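Local coordinates for protein 2-oxoglutarate-dependent dioxygenase DAO (Oryza sativa subsp. indica, PDB 6KUN) that probably oxidises the auxin indole-3-acetic acid irreversibly to inactive 2-oxoindole-3-acetic acid, as an iron(II)- and 2-oxoglutarate-dependent dioxygenase, at residues B[39-52]-B[113-127]. Residues are numbered along the deposited sequence; the frame is centred on the assembly and turned at random.
Sequences HGVPPGLQAEMKAA and VRETVKAYAERMHSL
Met49 lies over one face of the Tyr120 ring, its CG 3.5 Å from the ring centroid and only 13° off the normal, a CH-pi contact; Leu45 CG sits at the ring edge, 3.9 Å from Tyr120 CD1. With CG anti to the backbone N and the chain bent at chi2, Met49 carries its sulfur obliquely past the ring in a Met-aromatic contact, SD 3.7 Å from Tyr120 CB; CE lies beside the same CB, with Val117 CG2 also in contact. The flat guanidinium of Arg123, on a chain folded at chi2 and chi3, receives Gly40 O at its edge; the bond from NH2 is weak, 3.0 Å long and bent to 125°. Pro42 CD approaches the same group obliquely, 3.5 Å from Arg123 NH1, while Leu45 CD2 rests on the aliphatic part of that arginine. The axes of 43-52 and 113-127 cross at -125°, 9.3 Å apart at closest approach, on the outside of the jelly-roll core: Met49 reaches Phe153 and Ile245 of the large sheet, and Tyr120 touches Phe211. Thr116 CG2 packs on the Met49 backbone, 3.6 Å from CA, and Ala52 meets Val113. Ahead of helix 43-57, His39 ND1 accepts a hydrogen bond from Val41 N in the ring plane and NE2 bonds Gly209 O; Gln46 NE2, in the first turn, donates back to Val41 O from above the carbonyl plane. Leu127 CD1 closes against His39 CB at 3.6 Å.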
# COMPACT_ATOMS: atom_id res chain seq x y z
N HIS B 39 3.78 16.19 -2.75
CA HIS B 39 3.89 16.66 -1.38
C HIS B 39 5.24 16.36 -0.76
O HIS B 39 5.52 16.86 0.34
CB HIS B 39 2.78 16.00 -0.57
CG HIS B 39 2.69 14.53 -0.80
ND1 HIS B 39 3.71 13.67 -0.46
CD2 HIS B 39 1.76 13.78 -1.44
CE1 HIS B 39 3.38 12.44 -0.82
NE2 HIS B 39 2.21 12.48 -1.42
N GLY B 40 6.04 15.52 -1.39
CA GLY B 40 7.39 15.29 -0.96
C GLY B 40 7.58 14.36 0.22
O GLY B 40 8.72 14.21 0.68
N VAL B 41 6.51 13.77 0.76
CA VAL B 41 6.66 12.75 1.81
C VAL B 41 7.18 11.50 1.12
O VAL B 41 6.51 10.95 0.21
CB VAL B 41 5.36 12.46 2.57
CG1 VAL B 41 5.64 11.58 3.79
CG2 VAL B 41 4.70 13.76 3.04
N PRO B 42 8.35 11.01 1.48
CA PRO B 42 8.97 9.93 0.69
C PRO B 42 8.20 8.62 0.87
O PRO B 42 7.61 8.38 1.92
CB PRO B 42 10.40 9.85 1.25
CG PRO B 42 10.42 10.68 2.52
CD PRO B 42 9.30 11.65 2.43
N PRO B 43 8.19 7.77 -0.16
CA PRO B 43 7.46 6.49 -0.07
C PRO B 43 7.95 5.55 1.00
O PRO B 43 7.16 4.79 1.59
CB PRO B 43 7.69 5.86 -1.47
CG PRO B 43 7.94 7.00 -2.37
CD PRO B 43 8.68 8.03 -1.53
N GLY B 44 9.25 5.52 1.24
CA GLY B 44 9.76 4.68 2.29
C GLY B 44 9.19 5.07 3.63
O GLY B 44 8.80 4.20 4.42
N LEU B 45 9.15 6.37 3.92
CA LEU B 45 8.60 6.83 5.20
C LEU B 45 7.12 6.49 5.29
O LEU B 45 6.64 6.04 6.33
CB LEU B 45 8.82 8.35 5.34
CG LEU B 45 8.28 8.92 6.65
CD1 LEU B 45 8.93 8.26 7.88
CD2 LEU B 45 8.50 10.40 6.68
N GLN B 46 6.37 6.69 4.21
CA GLN B 46 4.96 6.31 4.26
C GLN B 46 4.79 4.83 4.56
O GLN B 46 3.86 4.44 5.28
CB GLN B 46 4.29 6.65 2.93
CG GLN B 46 4.20 8.12 2.66
CD GLN B 46 3.59 8.35 1.33
OE1 GLN B 46 2.47 7.90 1.08
NE2 GLN B 46 4.32 9.01 0.45
N ALA B 47 5.65 3.99 3.99
CA ALA B 47 5.54 2.55 4.24
C ALA B 47 5.89 2.23 5.69
O ALA B 47 5.25 1.41 6.35
CB ALA B 47 6.47 1.78 3.30
N GLU B 48 6.92 2.86 6.20
CA GLU B 48 7.32 2.59 7.58
C GLU B 48 6.24 3.05 8.56
O GLU B 48 5.99 2.39 9.59
CB GLU B 48 8.65 3.29 7.87
CG GLU B 48 9.76 2.83 6.96
CD GLU B 48 11.01 3.66 7.09
OE1 GLU B 48 11.06 4.54 7.97
OE2 GLU B 48 11.95 3.43 6.29
N MET B 49 5.56 4.16 8.24
CA MET B 49 4.51 4.67 9.12
C MET B 49 3.28 3.78 9.09
O MET B 49 2.63 3.56 10.12
CB MET B 49 4.14 6.09 8.71
CG MET B 49 3.06 6.69 9.56
SD MET B 49 3.70 6.83 11.24
CE MET B 49 2.34 7.74 11.98
N LYS B 50 2.91 3.26 7.92
CA LYS B 50 1.77 2.34 7.86
C LYS B 50 1.98 1.15 8.79
O LYS B 50 1.06 0.75 9.51
CB LYS B 50 1.56 1.86 6.41
CG LYS B 50 0.33 0.99 6.24
CD LYS B 50 0.26 0.34 4.85
CE LYS B 50 0.08 1.36 3.73
NZ LYS B 50 0.48 0.80 2.40
N ALA B 51 3.20 0.61 8.82
CA ALA B 51 3.52 -0.50 9.71
C ALA B 51 3.53 -0.05 11.18
O ALA B 51 2.98 -0.73 12.05
CB ALA B 51 4.87 -1.08 9.33
N ALA B 52 4.15 1.09 11.47
CA ALA B 52 4.22 1.57 12.84
C ALA B 52 2.83 1.82 13.42
O ALA B 52 2.55 1.43 14.55
CB ALA B 52 5.05 2.86 12.91
N VAL B 113 9.38 2.36 16.27
CA VAL B 113 8.03 2.89 16.12
C VAL B 113 7.98 4.35 16.55
O VAL B 113 7.48 5.21 15.81
CB VAL B 113 7.02 2.02 16.88
CG1 VAL B 113 5.61 2.60 16.83
CG2 VAL B 113 7.04 0.58 16.28
N ARG B 114 8.55 4.66 17.74
CA ARG B 114 8.57 6.02 18.25
C ARG B 114 9.24 6.99 17.28
O ARG B 114 8.74 8.09 17.05
CB ARG B 114 9.28 6.05 19.63
CG ARG B 114 8.60 5.10 20.69
CD ARG B 114 9.43 4.94 21.99
NE ARG B 114 10.31 6.08 22.20
CZ ARG B 114 11.62 6.03 22.39
NH1 ARG B 114 12.26 4.86 22.46
NH2 ARG B 114 12.30 7.16 22.54
N GLU B 115 10.38 6.60 16.73
CA GLU B 115 11.10 7.44 15.80
C GLU B 115 10.29 7.67 14.52
O GLU B 115 10.33 8.78 13.96
CB GLU B 115 12.45 6.81 15.41
CG GLU B 115 13.23 7.64 14.35
CD GLU B 115 14.53 6.98 13.84
OE1 GLU B 115 14.87 5.87 14.30
OE2 GLU B 115 15.20 7.60 12.98
N THR B 116 9.60 6.63 14.03
CA THR B 116 8.83 6.75 12.79
C THR B 116 7.66 7.69 12.99
O THR B 116 7.41 8.57 12.17
CB THR B 116 8.31 5.38 12.32
OG1 THR B 116 9.39 4.51 12.00
CG2 THR B 116 7.40 5.52 11.08
N VAL B 117 6.97 7.54 14.12
CA VAL B 117 5.85 8.40 14.43
C VAL B 117 6.33 9.84 14.53
O VAL B 117 5.69 10.77 14.02
CB VAL B 117 5.14 7.95 15.71
CG1 VAL B 117 4.11 9.02 16.16
CG2 VAL B 117 4.46 6.65 15.50
N LYS B 118 7.47 10.04 15.17
CA LYS B 118 8.01 11.39 15.31
C LYS B 118 8.28 11.99 13.95
O LYS B 118 7.90 13.15 13.69
CB LYS B 118 9.29 11.34 16.14
CG LYS B 118 9.92 12.68 16.43
CD LYS B 118 11.09 12.53 17.43
CE LYS B 118 11.68 13.90 17.74
NZ LYS B 118 12.20 13.98 19.13
N ALA B 119 8.94 11.24 13.06
CA ALA B 119 9.29 11.78 11.75
C ALA B 119 8.03 12.10 10.95
O ALA B 119 7.95 13.17 10.32
CB ALA B 119 10.19 10.79 10.99
N TYR B 120 7.06 11.20 10.98
CA TYR B 120 5.82 11.40 10.33
C TYR B 120 5.08 12.64 10.84
O TYR B 120 4.68 13.42 10.08
CB TYR B 120 4.94 10.16 10.36
CG TYR B 120 4.14 9.98 9.15
CD1 TYR B 120 4.69 9.44 8.05
CD2 TYR B 120 2.83 10.38 9.08
CE1 TYR B 120 4.00 9.26 6.93
CE2 TYR B 120 2.11 10.20 7.93
CZ TYR B 120 2.72 9.62 6.87
OH TYR B 120 2.16 9.39 5.67
N ALA B 121 4.94 12.78 12.13
CA ALA B 121 4.22 13.93 12.69
C ALA B 121 4.88 15.22 12.22
O ALA B 121 4.20 16.16 11.73
CB ALA B 121 4.19 13.88 14.22
N GLU B 122 6.20 15.27 12.31
CA GLU B 122 6.95 16.43 11.86
C GLU B 122 6.73 16.70 10.37
O GLU B 122 6.49 17.85 9.97
CB GLU B 122 8.43 16.20 12.15
CG GLU B 122 8.78 16.33 13.61
CD GLU B 122 10.18 15.80 13.91
OE1 GLU B 122 10.82 15.19 13.02
OE2 GLU B 122 10.64 15.97 15.07
N ARG B 123 6.79 15.64 9.53
CA ARG B 123 6.63 15.82 8.10
C ARG B 123 5.20 16.25 7.75
O ARG B 123 4.99 17.12 6.88
CB ARG B 123 6.99 14.54 7.34
CG ARG B 123 8.42 14.10 7.54
CD ARG B 123 9.36 15.16 7.08
NE ARG B 123 9.11 15.47 5.68
CZ ARG B 123 9.66 14.82 4.67
NH1 ARG B 123 10.50 13.81 4.91
NH2 ARG B 123 9.37 15.17 3.42
N MET B 124 4.22 15.68 8.43
CA MET B 124 2.85 16.11 8.21
C MET B 124 2.64 17.55 8.64
O MET B 124 1.84 18.28 8.02
CB MET B 124 1.91 15.20 8.98
CG MET B 124 1.80 13.82 8.46
SD MET B 124 0.22 13.60 7.65
CE MET B 124 -0.77 13.10 9.02
N HIS B 125 3.33 17.98 9.69
CA HIS B 125 3.21 19.38 10.07
C HIS B 125 3.71 20.30 8.95
O HIS B 125 3.05 21.28 8.59
CB HIS B 125 3.96 19.65 11.36
CG HIS B 125 3.89 21.08 11.76
ND1 HIS B 125 4.99 21.91 11.77
CD2 HIS B 125 2.83 21.85 12.09
CE1 HIS B 125 4.61 23.12 12.11
NE2 HIS B 125 3.31 23.10 12.34
N SER B 126 4.91 20.02 8.42
CA SER B 126 5.45 20.81 7.32
C SER B 126 4.50 20.81 6.13
O SER B 126 4.32 21.84 5.46
CB SER B 126 6.81 20.25 6.90
OG SER B 126 7.79 20.42 7.91
N LEU B 127 3.88 19.66 5.85
CA LEU B 127 2.96 19.56 4.74
C LEU B 127 1.78 20.49 4.95
O LEU B 127 1.44 21.27 4.06
CB LEU B 127 2.52 18.12 4.53
CG LEU B 127 1.51 17.83 3.42
CD1 LEU B 127 1.99 18.36 2.07
CD2 LEU B 127 1.23 16.34 3.36